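Local atomic coordinates of bottromycin amidohydrolase (Streptomyces purpureus, PDB entry 6I5S), a protein that probably hydrolyses a thiazoline-containing intermediate, with a pair of zinc ions in its active site, as the gatekeeping amidohydrolase of bottromycin biosynthesis. Residues A[114-117]-A[122-125]; A[151-156]-A[237-242]; A[215-220]-A[231-236]; A[244-249]-A[278-283]. All blocks are in the same frame, centred on the assembly; numbering follows the deposited sequence.

Interaction 1: A[114-117]-A[122-125]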
loop_
_atom_site.group_PDB
_atom_site.type_symbol
_atom_site.label_atom_id
_atom_site.label_comp_id
_atom_site.label_asym_id
_atom_site.label_seq_id
_atom_site.Cartn_x
_atom_site.Cartn_y
_atom_site.Cartn_z
ATOM N N TYR A 114 1.228 -2.898 -5.578
ATOM C CA TYR A 114 0.684 -2.990 -4.229
ATOM C C TYR A 114 0.796 -4.448 -3.762
ATOM O O TYR A 114 0.756 -5.381 -4.582
ATOM C CB TYR A 114 -0.774 -2.506 -4.187
ATOM C CG TYR A 114 -1.759 -3.309 -5.066
ATOM C CD1 TYR A 114 -2.568 -4.321 -4.528
ATOM C CD2 TYR A 114 -1.888 -3.033 -6.424
ATOM C CE1 TYR A 114 -3.433 -5.066 -5.335
ATOM C CE2 TYR A 114 -2.783 -3.759 -7.261
ATOM C CZ TYR A 114 -3.571 -4.747 -6.700
ATOM O OH TYR A 114 -4.413 -5.440 -7.467
ATOM N N ARG A 115 0.903 -4.611 -2.442
ATOM C CA ARG A 115 0.710 -5.909 -1.786
ATOM C C ARG A 115 -0.762 -6.038 -1.418
ATOM O O ARG A 115 -1.323 -5.240 -0.647
ATOM C CB ARG A 115 1.600 -6.081 -0.560
ATOM C CG ARG A 115 3.069 -6.016 -0.873
ATOM C CD ARG A 115 3.939 -6.553 0.295
ATOM N NE ARG A 115 3.595 -5.916 1.591
ATOM C CZ ARG A 115 4.018 -6.316 2.787
ATOM N NH1 ARG A 115 3.645 -5.685 3.892
ATOM N NH2 ARG A 115 4.863 -7.351 2.939
ATOM N N GLN A 116 -1.375 -7.065 -1.957
ATOM C CA GLN A 116 -2.753 -7.446 -1.654
ATOM C C GLN A 116 -2.707 -8.468 -0.543
ATOM O O GLN A 116 -2.425 -9.643 -0.784
ATOM C CB GLN A 116 -3.444 -8.026 -2.876
ATOM C CG GLN A 116 -4.853 -8.532 -2.594
ATOM C CD GLN A 116 -5.818 -7.408 -2.270
ATOM O OE1 GLN A 116 -5.641 -6.272 -2.703
ATOM N NE2 GLN A 116 -6.837 -7.719 -1.503
ATOM N N LEU A 117 -2.988 -8.019 0.672
ATOM C CA LEU A 117 -2.786 -8.861 1.847
ATOM C C LEU A 117 -4.022 -9.671 2.215
ATOM O O LEU A 117 -4.080 -10.253 3.305
ATOM C CB LEU A 117 -2.286 -7.984 3.017
ATOM C CG LEU A 117 -0.829 -8.351 3.311
ATOM C CD1 LEU A 117 0.083 -8.214 2.134
ATOM C CD2 LEU A 117 -0.318 -7.515 4.452
ATOM N N ALA A 122 -9.041 -13.424 -8.243
ATOM C CA ALA A 122 -9.244 -12.179 -8.994
ATOM C C ALA A 122 -8.006 -11.306 -9.071
ATOM O O ALA A 122 -7.797 -10.610 -10.075
ATOM C CB ALA A 122 -10.384 -11.367 -8.395
ATOM N N HIS A 123 -7.171 -11.297 -8.024
ATOM C CA HIS A 123 -5.938 -10.547 -8.116
ATOM C C HIS A 123 -4.891 -11.208 -8.992
ATOM O O HIS A 123 -4.085 -10.494 -9.610
ATOM C CB HIS A 123 -5.365 -10.311 -6.718
ATOM C CG HIS A 123 -6.308 -9.601 -5.833
ATOM N ND1 HIS A 123 -7.147 -10.258 -4.953
ATOM C CD2 HIS A 123 -6.594 -8.277 -5.725
ATOM C CE1 HIS A 123 -7.909 -9.372 -4.344
ATOM N NE2 HIS A 123 -7.608 -8.167 -4.809
ATOM N N LEU A 124 -4.840 -12.538 -9.034
ATOM C CA LEU A 124 -3.984 -13.207 -10.009
ATOM C C LEU A 124 -4.440 -12.899 -11.414
ATOM O O LEU A 124 -3.617 -12.748 -12.322
ATOM C CB LEU A 124 -4.010 -14.712 -9.776
ATOM C CG LEU A 124 -3.387 -15.141 -8.405
ATOM C CD1 LEU A 124 -3.396 -16.636 -8.336
ATOM C CD2 LEU A 124 -1.953 -14.645 -8.224
ATOM N N LEU A 125 -5.749 -12.884 -11.636
ATOM C CA LEU A 125 -6.253 -12.495 -12.962
ATOM C C LEU A 125 -5.772 -11.099 -13.322
ATOM O O LEU A 125 -5.282 -10.855 -14.440
ATOM C CB LEU A 125 -7.782 -12.581 -12.995
ATOM C CG LEU A 125 -8.528 -12.324 -14.296
ATOM C CD1 LEU A 125 -8.582 -10.804 -14.572
ATOM C CD2 LEU A 125 -7.917 -13.054 -15.484
#
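The imidazole of His123 carries the side chain of Gln116 over one face and meets the hydroxyl of Tyr114 at its edge. This pairing ties a strand to the helix that follows it, in the beta-alpha-beta unit made of strand 111-116, helix 121-132 and strand 139-142. The Gln116 amide lies nearly flat against the ring, the two planes 12° apart, with CD of Gln116 3.2 Å from NE2 of His123. Next to the amide, the methylene CG of Gln116 stands 3.5 Å from the centroid of the His123 ring and almost exactly on its normal, a CH-pi contact. The chain reaches this position because Gln116 CG is anti to the backbone N (chi1 176°) and the chain then bends at chi2.

The stack leaves the N and O atoms at poor angles to each other, and they bond to other residues. His123 NE2 and Gln116 OE1 bond to the backbone O and N of Val97, while His123 ND1 and Gln116 NE2 pair with Glu120 N and Trp118 O. Ring and amide are thus both fixed in rotation within a buried setting. An alanine in place of His123 would probably leave the Gln116 amide without its stacking surface and the carbonyl of Val97 without this partner. At the ring's rim, Tyr114 OH lies close to the imidazole plane, 4.0 Å from His123 CD2.

Interaction 2: A[151-156]-A[237-242]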
loop_
_atom_site.group_PDB
_atom_site.type_symbol
_atom_site.label_atom_id
_atom_site.label_comp_id
_atom_site.label_asym_id
_atom_site.label_seq_id
_atom_site.Cartn_x
_atom_site.Cartn_y
_atom_site.Cartn_z
ATOM N N GLY A 151 -10.781 -20.657 16.370
ATOM C CA GLY A 151 -10.937 -19.496 17.218
ATOM C C GLY A 151 -10.613 -18.201 16.520
ATOM O O GLY A 151 -10.594 -17.153 17.164
ATOM N N SER A 152 -10.378 -18.249 15.213
ATOM C CA SER A 152 -10.281 -17.060 14.381
ATOM C C SER A 152 -11.462 -16.133 14.626
ATOM O O SER A 152 -12.596 -16.585 14.805
ATOM C CB SER A 152 -10.270 -17.480 12.898
ATOM O OG SER A 152 -10.376 -16.346 12.068
ATOM N N HIS A 153 -11.190 -14.824 14.612
ATOM C CA HIS A 153 -12.252 -13.824 14.594
ATOM C C HIS A 153 -12.816 -13.584 13.189
ATOM O O HIS A 153 -13.796 -12.845 13.047
ATOM C CB HIS A 153 -11.707 -12.523 15.168
ATOM C CG HIS A 153 -11.447 -12.573 16.648
ATOM N ND1 HIS A 153 -11.644 -11.482 17.477
ATOM C CD2 HIS A 153 -11.036 -13.587 17.448
ATOM C CE1 HIS A 153 -11.358 -11.829 18.721
ATOM N NE2 HIS A 153 -10.976 -13.095 18.727
ATOM N N VAL A 154 -12.216 -14.164 12.154
ATOM C CA VAL A 154 -12.707 -14.008 10.779
ATOM C C VAL A 154 -12.845 -15.376 10.136
ATOM O O VAL A 154 -12.296 -15.603 9.050
ATOM C CB VAL A 154 -11.779 -13.114 9.953
ATOM C CG1 VAL A 154 -11.996 -11.657 10.350
ATOM C CG2 VAL A 154 -10.306 -13.520 10.147
ATOM N N PRO A 155 -13.575 -16.303 10.753
ATOM C CA PRO A 155 -13.566 -17.696 10.266
ATOM C C PRO A 155 -14.190 -17.868 8.889
ATOM O O PRO A 155 -13.878 -18.851 8.197
ATOM C CB PRO A 155 -14.364 -18.445 11.340
ATOM C CG PRO A 155 -15.227 -17.419 11.941
ATOM C CD PRO A 155 -14.434 -16.134 11.935
ATOM N N GLN A 156 -15.061 -16.946 8.483
ATOM C CA GLN A 156 -15.699 -17.031 7.177
ATOM C C GLN A 156 -14.680 -16.793 6.075
ATOM O O GLN A 156 -14.552 -17.591 5.138
ATOM C CB GLN A 156 -16.857 -16.022 7.100
ATOM C CG GLN A 156 -16.464 -14.521 7.033
ATOM C CD GLN A 156 -15.769 -13.990 8.298
ATOM O OE1 GLN A 156 -15.718 -14.657 9.330
ATOM N NE2 GLN A 156 -15.237 -12.777 8.210
ATOM N N VAL A 237 -5.559 -4.547 19.597
ATOM C CA VAL A 237 -6.665 -4.198 20.482
ATOM C C VAL A 237 -8.013 -4.288 19.787
ATOM O O VAL A 237 -9.053 -4.306 20.451
ATOM C CB VAL A 237 -6.457 -2.779 21.066
ATOM C CG1 VAL A 237 -5.203 -2.747 21.930
ATOM C CG2 VAL A 237 -6.381 -1.720 19.992
ATOM N N PHE A 238 -8.036 -4.433 18.457
ATOM C CA PHE A 238 -9.325 -4.524 17.777
ATOM C C PHE A 238 -9.960 -5.888 17.970
ATOM O O PHE A 238 -11.152 -6.030 17.692
ATOM C CB PHE A 238 -9.161 -4.117 16.302
ATOM C CG PHE A 238 -8.536 -2.774 16.173
ATOM C CD1 PHE A 238 -9.263 -1.614 16.485
ATOM C CD2 PHE A 238 -7.200 -2.639 15.871
ATOM C CE1 PHE A 238 -8.663 -0.364 16.456
ATOM C CE2 PHE A 238 -6.611 -1.377 15.827
ATOM C CZ PHE A 238 -7.337 -0.249 16.134
ATOM N N ARG A 239 -9.225 -6.824 18.587
ATOM C CA ARG A 239 -9.804 -8.089 19.056
ATOM C C ARG A 239 -10.570 -7.927 20.352
ATOM O O ARG A 239 -11.247 -8.873 20.756
ATOM C CB ARG A 239 -8.732 -9.152 19.278
ATOM C CG ARG A 239 -8.030 -9.591 17.983
ATOM C CD ARG A 239 -6.705 -10.258 18.258
ATOM N NE ARG A 239 -6.845 -11.380 19.172
ATOM C CZ ARG A 239 -7.359 -12.553 18.838
ATOM N NH1 ARG A 239 -7.806 -12.766 17.608
ATOM N NH2 ARG A 239 -7.439 -13.512 19.746
ATOM N N LEU A 240 -10.493 -6.757 20.991
ATOM C CA LEU A 240 -11.157 -6.523 22.277
ATOM C C LEU A 240 -12.474 -5.799 22.068
ATOM O O LEU A 240 -12.696 -5.188 21.018
ATOM C CB LEU A 240 -10.267 -5.670 23.211
ATOM C CG LEU A 240 -8.878 -6.270 23.466
ATOM C CD1 LEU A 240 -7.947 -5.248 24.044
ATOM C CD2 LEU A 240 -8.995 -7.501 24.377
ATOM N N PRO A 241 -13.365 -5.820 23.072
ATOM C CA PRO A 241 -14.556 -4.957 23.024
ATOM C C PRO A 241 -14.190 -3.492 22.815
ATOM O O PRO A 241 -13.172 -2.998 23.322
ATOM C CB PRO A 241 -15.212 -5.174 24.393
ATOM C CG PRO A 241 -14.680 -6.487 24.882
ATOM C CD PRO A 241 -13.286 -6.595 24.321
ATOM N N ALA A 242 -15.050 -2.786 22.076
ATOM C CA ALA A 242 -14.760 -1.398 21.715
ATOM C C ALA A 242 -14.441 -0.525 22.925
ATOM O O ALA A 242 -13.588 0.366 22.839
ATOM C CB ALA A 242 -15.935 -0.816 20.936
#
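Face contact comes first: NH1 of Arg239 sits over one face of the His153 imidazole. This NH1 of Arg239 is 3.3 Å from CD2 of His153, displaced toward the rim of the ring. The two planes are inclined by 36°, which makes this a tilted overlap. Although Arg239 NH1 also comes within 3.4 Å of His153 NE2, the angle there is too poor for a hydrogen bond.

Van der Waals contact follows from the shape of the arginine. Its chain bends at chi3 (55°), folding the guanidinium back so that NH1 and the CB end of the chain meet one ring: Arg239 CB lies 3.8 Å from His153 CE1. Separately, the backbone O of Arg239 approaches CE1 of His153 in the ring plane at 3.6 Å.

The contact joins two surface loops, one between strands 147-148 and 159-160, the other leading from strand 226-228 into helix 245-254 and passing through a short 3-10 turn at 237-239.

Polar bonds lie within each side or run to third residues. Arg239 NH1 forms a salt bridge with Asp187, a residue that the His153 side chain also touches. On the other loop, Ser152 OG accepts from Val154 N at 2.9 Å, an ST turn, and is also hydrogen-bonded to Asp148.

Interaction 3: A[215-220]-A[231-236]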
loop_
_atom_site.group_PDB
_atom_site.type_symbol
_atom_site.label_atom_id
_atom_site.label_comp_id
_atom_site.label_asym_id
_atom_site.label_seq_id
_atom_site.Cartn_x
_atom_site.Cartn_y
_atom_site.Cartn_z
ATOM N N VAL A 215 2.651 -16.527 19.518
ATOM C CA VAL A 215 4.033 -16.551 19.050
ATOM C C VAL A 215 4.824 -15.397 19.671
ATOM O O VAL A 215 4.398 -14.226 19.621
ATOM C CB VAL A 215 4.102 -16.497 17.529
ATOM C CG1 VAL A 215 5.569 -16.375 17.021
ATOM C CG2 VAL A 215 3.424 -17.762 16.898
ATOM N N ARG A 216 6.021 -15.727 20.151
ATOM C CA ARG A 216 6.955 -14.739 20.667
ATOM C C ARG A 216 7.325 -13.730 19.596
ATOM O O ARG A 216 7.549 -14.056 18.428
ATOM C CB ARG A 216 8.232 -15.421 21.160
ATOM C CG ARG A 216 8.069 -16.332 22.416
ATOM C CD ARG A 216 9.304 -17.181 22.608
ATOM N NE ARG A 216 9.269 -18.007 23.827
ATOM C CZ ARG A 216 8.680 -19.195 23.919
ATOM N NH1 ARG A 216 8.066 -19.715 22.862
ATOM N NH2 ARG A 216 8.704 -19.878 25.073
ATOM N N LEU A 217 7.449 -12.473 20.002
ATOM C CA LEU A 217 7.744 -11.442 19.019
ATOM C C LEU A 217 9.076 -11.716 18.346
ATOM O O LEU A 217 9.209 -11.553 17.127
ATOM C CB LEU A 217 7.765 -10.065 19.671
ATOM C CG LEU A 217 8.242 -8.905 18.858
ATOM C CD1 LEU A 217 7.302 -8.632 17.695
ATOM C CD2 LEU A 217 8.342 -7.676 19.768
ATOM N N ASP A 218 10.078 -12.112 19.120
ATOM C CA ASP A 218 11.394 -12.305 18.524
ATOM C C ASP A 218 11.378 -13.446 17.518
ATOM O O ASP A 218 12.054 -13.377 16.494
ATOM C CB ASP A 218 12.449 -12.562 19.603
ATOM C CG ASP A 218 11.894 -13.314 20.769
ATOM O OD1 ASP A 218 11.024 -12.740 21.471
ATOM O OD2 ASP A 218 12.300 -14.481 20.964
ATOM N N VAL A 219 10.611 -14.503 17.793
ATOM C CA VAL A 219 10.458 -15.585 16.816
ATOM C C VAL A 219 9.782 -15.086 15.536
ATOM O O VAL A 219 10.195 -15.414 14.408
ATOM C CB VAL A 219 9.682 -16.746 17.482
ATOM C CG1 VAL A 219 9.368 -17.820 16.516
ATOM C CG2 VAL A 219 10.450 -17.279 18.660
ATOM N N ALA A 220 8.728 -14.289 15.670
ATOM C CA ALA A 220 8.041 -13.775 14.506
ATOM C C ALA A 220 8.950 -12.877 13.682
ATOM O O ALA A 220 8.947 -12.942 12.442
ATOM C CB ALA A 220 6.793 -13.018 14.924
ATOM N N TYR A 231 1.611 -4.868 15.268
ATOM C CA TYR A 231 1.152 -5.871 16.205
ATOM C C TYR A 231 2.350 -6.702 16.626
ATOM O O TYR A 231 3.300 -6.889 15.854
ATOM C CB TYR A 231 0.070 -6.750 15.623
ATOM C CG TYR A 231 -1.218 -6.031 15.273
ATOM C CD1 TYR A 231 -1.568 -4.824 15.850
ATOM C CD2 TYR A 231 -2.085 -6.557 14.335
ATOM C CE1 TYR A 231 -2.745 -4.204 15.487
ATOM C CE2 TYR A 231 -3.242 -5.952 13.997
ATOM C CZ TYR A 231 -3.583 -4.787 14.583
ATOM O OH TYR A 231 -4.765 -4.157 14.195
ATOM N N GLY A 232 2.330 -7.126 17.875
ATOM C CA GLY A 232 3.528 -7.723 18.459
ATOM C C GLY A 232 4.287 -6.745 19.325
ATOM O O GLY A 232 4.608 -7.029 20.471
ATOM N N PHE A 233 4.596 -5.574 18.772
ATOM C CA PHE A 233 5.088 -4.474 19.609
ATOM C C PHE A 233 3.964 -3.910 20.473
ATOM O O PHE A 233 4.189 -3.485 21.618
ATOM C CB PHE A 233 5.685 -3.373 18.731
ATOM C CG PHE A 233 6.902 -3.819 17.945
ATOM C CD1 PHE A 233 8.142 -3.929 18.577
ATOM C CD2 PHE A 233 6.781 -4.198 16.632
ATOM C CE1 PHE A 233 9.242 -4.383 17.874
ATOM C CE2 PHE A 233 7.869 -4.647 15.917
ATOM C CZ PHE A 233 9.112 -4.721 16.547
ATOM N N VAL A 234 2.762 -3.849 19.918
ATOM C CA VAL A 234 1.550 -3.517 20.656
ATOM C C VAL A 234 0.522 -4.584 20.345
ATOM O O VAL A 234 0.622 -5.262 19.320
ATOM C CB VAL A 234 1.023 -2.111 20.271
ATOM C CG1 VAL A 234 2.086 -1.111 20.530
ATOM C CG2 VAL A 234 0.618 -2.070 18.850
ATOM N N PRO A 235 -0.480 -4.736 21.185
ATOM C CA PRO A 235 -1.495 -5.747 20.939
ATOM C C PRO A 235 -2.477 -5.314 19.862
ATOM O O PRO A 235 -2.731 -4.131 19.640
ATOM C CB PRO A 235 -2.194 -5.878 22.300
ATOM C CG PRO A 235 -1.974 -4.634 22.951
ATOM C CD PRO A 235 -0.704 -4.026 22.461
ATOM N N ASN A 236 -3.051 -6.305 19.198
ATOM C CA ASN A 236 -4.168 -6.053 18.299
ATOM C C ASN A 236 -5.407 -5.797 19.153
ATOM O O ASN A 236 -6.171 -6.724 19.486
ATOM C CB ASN A 236 -4.387 -7.232 17.337
ATOM C CG ASN A 236 -5.547 -6.992 16.423
ATOM O OD1 ASN A 236 -6.232 -5.946 16.500
ATOM N ND2 ASN A 236 -5.786 -7.938 15.533
#
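Leu217, in the first turn of helix 217-223, brings both of its methyl groups against the loop at Gly232 and Phe233. Just before it, Arg216 occupies the N-cap position, and its carbonyl O accepts from Ala220 N at 3.0 Å, starting the helix. At Leu217 itself the CA atom comes within 5.6 Å of the Gly232 CA, and CG is anti to the backbone N (chi1 171°), which sends the isobutyl group across to the loop.

CD1 of Leu217 rests on the Gly232 backbone, 3.9 Å from its carbonyl C. A beta carbon on Gly232 would run into this methyl, and the backbone there also has a positive phi of 100° that suits glycine. CD2 of Leu217 touches the Gly232 carbonyl O and reaches over one face of the Phe233 ring, 4.2 Å from its centroid and 26° off the normal, as a CH-pi contact.

Farther along, Ala220 touches Val211. The contact joins the start of helix 217-223 to the loop that follows strand 226-228. Beyond Leu217, Phe233 touches Leu336 of helix 316-338, and the next residue, Val234, packs among helices 245-254, 273-280 and 316-338.

Interaction 4: A[244-249]-A[278-283]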
loop_
_atom_site.group_PDB
_atom_site.type_symbol
_atom_site.label_atom_id
_atom_site.label_comp_id
_atom_site.label_asym_id
_atom_site.label_seq_id
_atom_site.Cartn_x
_atom_site.Cartn_y
_atom_site.Cartn_z
ATOM N N GLU A 244 -12.898 -1.148 25.677
ATOM C CA GLU A 244 -11.617 -1.391 26.315
ATOM C C GLU A 244 -10.430 -1.159 25.401
ATOM O O GLU A 244 -9.302 -1.169 25.903
ATOM C CB GLU A 244 -11.540 -2.832 26.831
ATOM C CG GLU A 244 -12.494 -3.151 27.941
ATOM C CD GLU A 244 -12.413 -4.616 28.371
ATOM O OE1 GLU A 244 -11.836 -5.428 27.618
ATOM O OE2 GLU A 244 -12.917 -4.956 29.465
ATOM N N ARG A 245 -10.648 -0.961 24.083
ATOM C CA ARG A 245 -9.552 -1.020 23.118
ATOM C C ARG A 245 -8.472 0.010 23.398
ATOM O O ARG A 245 -7.278 -0.292 23.317
ATOM C CB ARG A 245 -10.072 -0.825 21.689
ATOM C CG ARG A 245 -10.964 -1.938 21.249
ATOM C CD ARG A 245 -11.479 -1.751 19.845
ATOM N NE ARG A 245 -12.445 -2.793 19.513
ATOM C CZ ARG A 245 -13.322 -2.697 18.530
ATOM N NH1 ARG A 245 -13.343 -1.599 17.777
ATOM N NH2 ARG A 245 -14.171 -3.691 18.306
ATOM N N TRP A 246 -8.864 1.261 23.618
ATOM C CA TRP A 246 -7.873 2.325 23.671
ATOM C C TRP A 246 -7.214 2.402 25.043
ATOM O O TRP A 246 -6.025 2.741 25.130
ATOM C CB TRP A 246 -8.529 3.652 23.231
ATOM C CG TRP A 246 -9.098 3.461 21.769
ATOM C CD1 TRP A 246 -10.411 3.235 21.410
ATOM C CD2 TRP A 246 -8.355 3.415 20.544
ATOM N NE1 TRP A 246 -10.516 3.078 20.068
ATOM C CE2 TRP A 246 -9.269 3.162 19.511
ATOM C CE3 TRP A 246 -7.006 3.551 20.225
ATOM C CZ2 TRP A 246 -8.880 3.042 18.214
ATOM C CZ3 TRP A 246 -6.625 3.442 18.945
ATOM C CH2 TRP A 246 -7.550 3.174 17.939
ATOM N N ASP A 247 -7.954 2.046 26.106
ATOM C CA ASP A 247 -7.343 1.790 27.408
ATOM C C ASP A 247 -6.281 0.693 27.312
ATOM O O ASP A 247 -5.208 0.795 27.909
ATOM C CB ASP A 247 -8.417 1.370 28.419
ATOM C CG ASP A 247 -9.366 2.493 28.786
ATOM O OD1 ASP A 247 -9.099 3.669 28.445
ATOM O OD2 ASP A 247 -10.388 2.190 29.433
ATOM N N ALA A 248 -6.582 -0.392 26.608
ATOM C CA ALA A 248 -5.614 -1.468 26.448
ATOM C C ALA A 248 -4.392 -0.996 25.663
ATOM O O ALA A 248 -3.255 -1.351 25.976
ATOM C CB ALA A 248 -6.283 -2.654 25.725
ATOM N N LEU A 249 -4.599 -0.188 24.645
ATOM C CA LEU A 249 -3.448 0.330 23.916
ATOM C C LEU A 249 -2.663 1.283 24.817
ATOM O O LEU A 249 -1.432 1.207 24.881
ATOM C CB LEU A 249 -3.884 1.024 22.620
ATOM C CG LEU A 249 -2.808 1.673 21.770
ATOM C CD1 LEU A 249 -1.839 0.603 21.265
ATOM C CD2 LEU A 249 -3.378 2.482 20.547
ATOM N N ALA A 278 -7.466 6.266 11.294
ATOM C CA ALA A 278 -8.877 6.215 10.918
ATOM C C ALA A 278 -9.721 5.404 11.889
ATOM O O ALA A 278 -10.878 5.755 12.129
ATOM C CB ALA A 278 -8.994 5.659 9.477
ATOM N N ARG A 279 -9.172 4.344 12.512
ATOM C CA ARG A 279 -9.947 3.546 13.464
ATOM C C ARG A 279 -10.281 4.286 14.753
ATOM O O ARG A 279 -11.181 3.856 15.491
ATOM C CB ARG A 279 -9.190 2.237 13.798
ATOM C CG ARG A 279 -9.020 1.277 12.608
ATOM C CD ARG A 279 -8.027 0.117 12.903
ATOM N NE ARG A 279 -7.503 -0.555 11.696
ATOM C CZ ARG A 279 -6.323 -1.187 11.609
ATOM N NH1 ARG A 279 -5.485 -1.261 12.644
ATOM N NH2 ARG A 279 -5.959 -1.721 10.463
ATOM N N THR A 280 -9.550 5.363 15.077
ATOM C CA THR A 280 -9.780 6.078 16.338
ATOM C C THR A 280 -11.093 6.830 16.331
ATOM O O THR A 280 -11.650 7.098 17.402
ATOM C CB THR A 280 -8.702 7.117 16.629
ATOM O OG1 THR A 280 -8.723 8.132 15.627
ATOM C CG2 THR A 280 -7.322 6.510 16.799
ATOM N N GLY A 281 -11.583 7.194 15.150
ATOM C CA GLY A 281 -12.724 8.080 15.066
ATOM C C GLY A 281 -12.384 9.551 15.147
ATOM O O GLY A 281 -13.299 10.379 15.119
ATOM N N GLU A 282 -11.101 9.896 15.212
ATOM C CA GLU A 282 -10.669 11.290 15.162
ATOM C C GLU A 282 -10.973 11.880 13.780
ATOM O O GLU A 282 -11.151 11.160 12.777
ATOM C CB GLU A 282 -9.161 11.431 15.431
ATOM C CG GLU A 282 -8.269 10.792 14.326
ATOM C CD GLU A 282 -7.877 11.751 13.191
ATOM O OE1 GLU A 282 -8.049 11.390 11.982
ATOM O OE2 GLU A 282 -7.397 12.861 13.495
ATOM N N ARG A 283 -10.984 13.197 13.725
ATOM C CA ARG A 283 -11.354 13.871 12.490
ATOM C C ARG A 283 -10.250 14.750 11.922
ATOM O O ARG A 283 -10.327 15.133 10.749
ATOM C CB ARG A 283 -12.623 14.703 12.740
ATOM C CG ARG A 283 -13.759 13.866 13.340
ATOM C CD ARG A 283 -15.002 14.708 13.719
ATOM N NE ARG A 283 -15.786 15.034 12.541
ATOM C CZ ARG A 283 -16.996 15.570 12.577
ATOM N NH1 ARG A 283 -17.627 15.832 11.440
ATOM N NH2 ARG A 283 -17.565 15.838 13.746
#
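Trp246 has CG anti to its own carbonyl carbon (chi1 -58°), a torsion that carries the indole out from helix 245-254 toward Thr280, whose CG2 likewise lies anti to its carbonyl carbon and beside the backbone N. The contact joins helix 245-254 to the last turn of helix 273-280, against which the six-membered part of the indole packs. CH2 of Trp246 touches the Thr280 methyl CG2 at 3.5 Å, and CZ3 of Trp246 is also near that methyl. The neighbouring CZ2 of Trp246 meets the helix backbone, 3.7 Å from the carbonyl O of Arg279. Both approaches are oblique to the indole, and the two side chains cross at about a right angle.

Trp246 is buried and also touches Arg321 and Arg322 of helix 316-338, so a third helix adjoins the same indole. An alanine here would probably open a gap beside the Thr280 methyl and leave the end of helix 273-280 less firmly seated against helix 245-254. From the same turn the Arg279 side chain leads away from the indole and, in one of its two conformers, forms a salt bridge with Asp348, a zinc ligand. The chain then leaves the helix at Gly281. Thr280 OG1 is hydrogen-bonded to the backbone O of Arg277, and in an ST turn it also accepts from Glu282 N at 3.0 Å with an angle of 165°.

Three of the four contacts meet around the loop 231-242, while interaction 1 stands apart, its nearest atoms about 10 Å from those of each other contact. Interaction 3 is nested in the chain between the segments of interaction 2, and the two touch where Phe238 CD2 lies 3.3 Å from Tyr231 OH. Interaction 4 joins interaction 2 through a probable hydrogen bond of 2.8 Å from Arg245 NE to Leu240 O. The contacts lie at graded distances from the zinc ions: the Arg279 side chain, in one of its two conformers, is about 5 Å from one, Gln116 about 8 Å, Arg239 about 10 Å, Gly232 about 12 Å. Tyr231, beside Arg279, also packs against the zinc ligands His210 and His229.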